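Local coordinates for Lin0012 protein (Listeria innocua, PDB 3K17) that probably phosphorylates phosphomevalonate with ATP, as a GHMP-family kinase of the mevalonate route to isoprenoids, at residues R37-T42 with T124-N129. Numbering follows the deposited sequence.
Sequences RYITLT and TVAVIN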
loop_
_atom_site.group_PDB
_atom_site.type_symbol
_atom_site.label_atom_id
_atom_site.label_comp_id
_atom_site.label_asym_id
_atom_site.label_seq_id
_atom_site.Cartn_x
_atom_site.Cartn_y
_atom_site.Cartn_z
ATOM N N ARG A 37 -13.973 -34.722 -24.628
ATOM C CA ARG A 37 -13.974 -34.437 -23.186
ATOM C C ARG A 37 -14.433 -32.991 -23.129
ATOM O O ARG A 37 -13.893 -32.127 -23.821
ATOM C CB ARG A 37 -12.578 -34.649 -22.600
ATOM C CG ARG A 37 -12.196 -36.132 -22.650
ATOM C CD ARG A 37 -10.726 -36.425 -22.396
ATOM N NE ARG A 37 -10.443 -37.798 -22.806
ATOM C CZ ARG A 37 -10.814 -38.884 -22.133
ATOM N NH1 ARG A 37 -11.474 -38.771 -20.986
ATOM N NH2 ARG A 37 -10.585 -40.087 -22.643
ATOM N N TYR A 38 -15.435 -32.734 -22.298
ATOM C CA TYR A 38 -16.056 -31.427 -22.266
ATOM C C TYR A 38 -16.139 -30.619 -20.985
ATOM O O TYR A 38 -16.025 -31.122 -19.864
ATOM C CB TYR A 38 -17.496 -31.574 -22.779
ATOM C CG TYR A 38 -17.611 -32.226 -24.139
ATOM C CD1 TYR A 38 -17.759 -31.450 -25.288
ATOM C CD2 TYR A 38 -17.503 -33.613 -24.283
ATOM C CE1 TYR A 38 -17.793 -32.020 -26.539
ATOM C CE2 TYR A 38 -17.531 -34.207 -25.551
ATOM C CZ TYR A 38 -17.677 -33.394 -26.672
ATOM O OH TYR A 38 -17.705 -33.932 -27.933
ATOM N N ILE A 39 -16.359 -29.333 -21.207
ATOM C CA ILE A 39 -16.628 -28.396 -20.149
ATOM C C ILE A 39 -18.128 -28.261 -20.409
ATOM O O ILE A 39 -18.551 -28.171 -21.572
ATOM C CB ILE A 39 -15.904 -27.050 -20.370
ATOM C CG1 ILE A 39 -14.545 -27.095 -19.652
ATOM C CG2 ILE A 39 -16.778 -25.896 -19.872
ATOM C CD1 ILE A 39 -13.716 -25.854 -19.786
ATOM N N THR A 40 -18.935 -28.302 -19.354
ATOM C CA THR A 40 -20.382 -28.183 -19.507
ATOM C C THR A 40 -20.887 -26.964 -18.754
ATOM O O THR A 40 -20.658 -26.830 -17.554
ATOM C CB THR A 40 -21.106 -29.432 -18.957
ATOM O OG1 THR A 40 -20.658 -30.589 -19.666
ATOM C CG2 THR A 40 -22.616 -29.301 -19.126
ATOM N N LEU A 41 -21.562 -26.066 -19.461
ATOM C CA LEU A 41 -22.109 -24.870 -18.832
ATOM C C LEU A 41 -23.638 -24.946 -18.895
ATOM O O LEU A 41 -24.222 -24.997 -19.980
ATOM C CB LEU A 41 -21.598 -23.609 -19.552
ATOM C CG LEU A 41 -21.857 -22.286 -18.823
ATOM C CD1 LEU A 41 -20.953 -21.202 -19.370
ATOM C CD2 LEU A 41 -23.331 -21.889 -18.959
ATOM N N THR A 42 -24.278 -24.976 -17.727
ATOM C CA THR A 42 -25.736 -25.036 -17.650
ATOM C C THR A 42 -26.256 -23.655 -17.246
ATOM O O THR A 42 -25.857 -23.105 -16.212
ATOM C CB THR A 42 -26.181 -26.112 -16.636
ATOM O OG1 THR A 42 -25.623 -27.377 -17.018
ATOM C CG2 THR A 42 -27.703 -26.235 -16.603
ATOM N N THR A 124 -13.978 -20.168 -21.630
ATOM C CA THR A 124 -14.288 -18.910 -22.292
ATOM C C THR A 124 -15.351 -19.138 -23.387
ATOM O O THR A 124 -16.355 -18.426 -23.465
ATOM C CB THR A 124 -13.024 -18.313 -22.931
ATOM O OG1 THR A 124 -12.052 -18.059 -21.911
ATOM C CG2 THR A 124 -13.346 -17.004 -23.642
ATOM N N VAL A 125 -15.118 -20.138 -24.224
ATOM C CA VAL A 125 -16.041 -20.460 -25.317
ATOM C C VAL A 125 -17.414 -20.885 -24.794
ATOM O O VAL A 125 -18.434 -20.569 -25.405
ATOM C CB VAL A 125 -15.442 -21.571 -26.230
ATOM C CG1 VAL A 125 -16.490 -22.104 -27.212
ATOM C CG2 VAL A 125 -14.256 -20.998 -27.012
ATOM N N ALA A 126 -17.449 -21.584 -23.659
ATOM C CA ALA A 126 -18.712 -22.021 -23.079
ATOM C C ALA A 126 -19.541 -20.807 -22.645
ATOM O O ALA A 126 -20.756 -20.753 -22.878
ATOM C CB ALA A 126 -18.460 -22.954 -21.882
ATOM N N VAL A 127 -18.885 -19.832 -22.019
ATOM C CA VAL A 127 -19.580 -18.633 -21.580
ATOM C C VAL A 127 -20.130 -17.855 -22.785
ATOM O O VAL A 127 -21.304 -17.465 -22.800
ATOM C CB VAL A 127 -18.635 -17.713 -20.757
ATOM C CG1 VAL A 127 -19.276 -16.333 -20.549
ATOM C CG2 VAL A 127 -18.332 -18.372 -19.399
ATOM N N ILE A 128 -19.292 -17.639 -23.795
ATOM C CA ILE A 128 -19.734 -16.887 -24.968
ATOM C C ILE A 128 -20.909 -17.595 -25.641
ATOM O O ILE A 128 -21.923 -16.968 -25.953
ATOM C CB ILE A 128 -18.582 -16.693 -25.986
ATOM C CG1 ILE A 128 -17.458 -15.850 -25.353
ATOM C CG2 ILE A 128 -19.115 -16.033 -27.277
ATOM C CD1 ILE A 128 -17.889 -14.478 -24.858
ATOM N N ASN A 129 -20.781 -18.900 -25.859
ATOM C CA ASN A 129 -21.861 -19.648 -26.490
ATOM C C ASN A 129 -23.134 -19.637 -25.673
ATOM O O ASN A 129 -24.223 -19.474 -26.226
ATOM C CB ASN A 129 -21.456 -21.090 -26.761
ATOM C CG ASN A 129 -20.868 -21.265 -28.140
ATOM O OD1 ASN A 129 -21.184 -20.510 -29.049
ATOM N ND2 ASN A 129 -20.026 -22.271 -28.308
#
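The flat group at this contact is the peptide joining Ala126 to Val127, and methyl CD1 of Leu41 rests over one of its faces, 3.5 Å from Ala126 O and 3.6 Å from Val127 N. Approaching from above the plane rather than at an edge, the methyl packs on the peptide by van der Waals contact alone. Leu41 reaches it with CG anti to the backbone N (chi1 -168°), and the same CD1 also meets Val127 CG2 at 3.9 Å. Val127 points its CB away from the strand, but the branch beside its backbone N still borders the leucine.

Ala126 aims its single methyl at the strand and touches two side chains: its CB is 3.9 Å from both Ile39 CG2 and Leu41 CD1. So short a side chain suits this place, because it lets the helix backbone come close; Leu41 and Ala126 have their CA atoms 6.1 Å apart, and the segment axes approach to 8.5 Å at a crossing angle of -33°. Ile39 and Leu41, two apart on the strand, are apolar and so suit its buried, helix-facing side, whereas Thr40 between them turns to the other side of the sheet, where its hydroxyl bonds to Lys10.

The arrangement is helix-on-sheet packing in the GHMP kinase N-terminal domain. Strand 37-45 runs antiparallel to strands 7-18 and 99-105; Ile11 of the former also touches Ala126, while Met101 and Ile103 of the latter also touch Leu41. Beyond, Val127 packs on Ala81 and Ile82, joining helix 119-135 to helix 76-91 in the buried layer against the sheet face that carries Ile39 and Leu41.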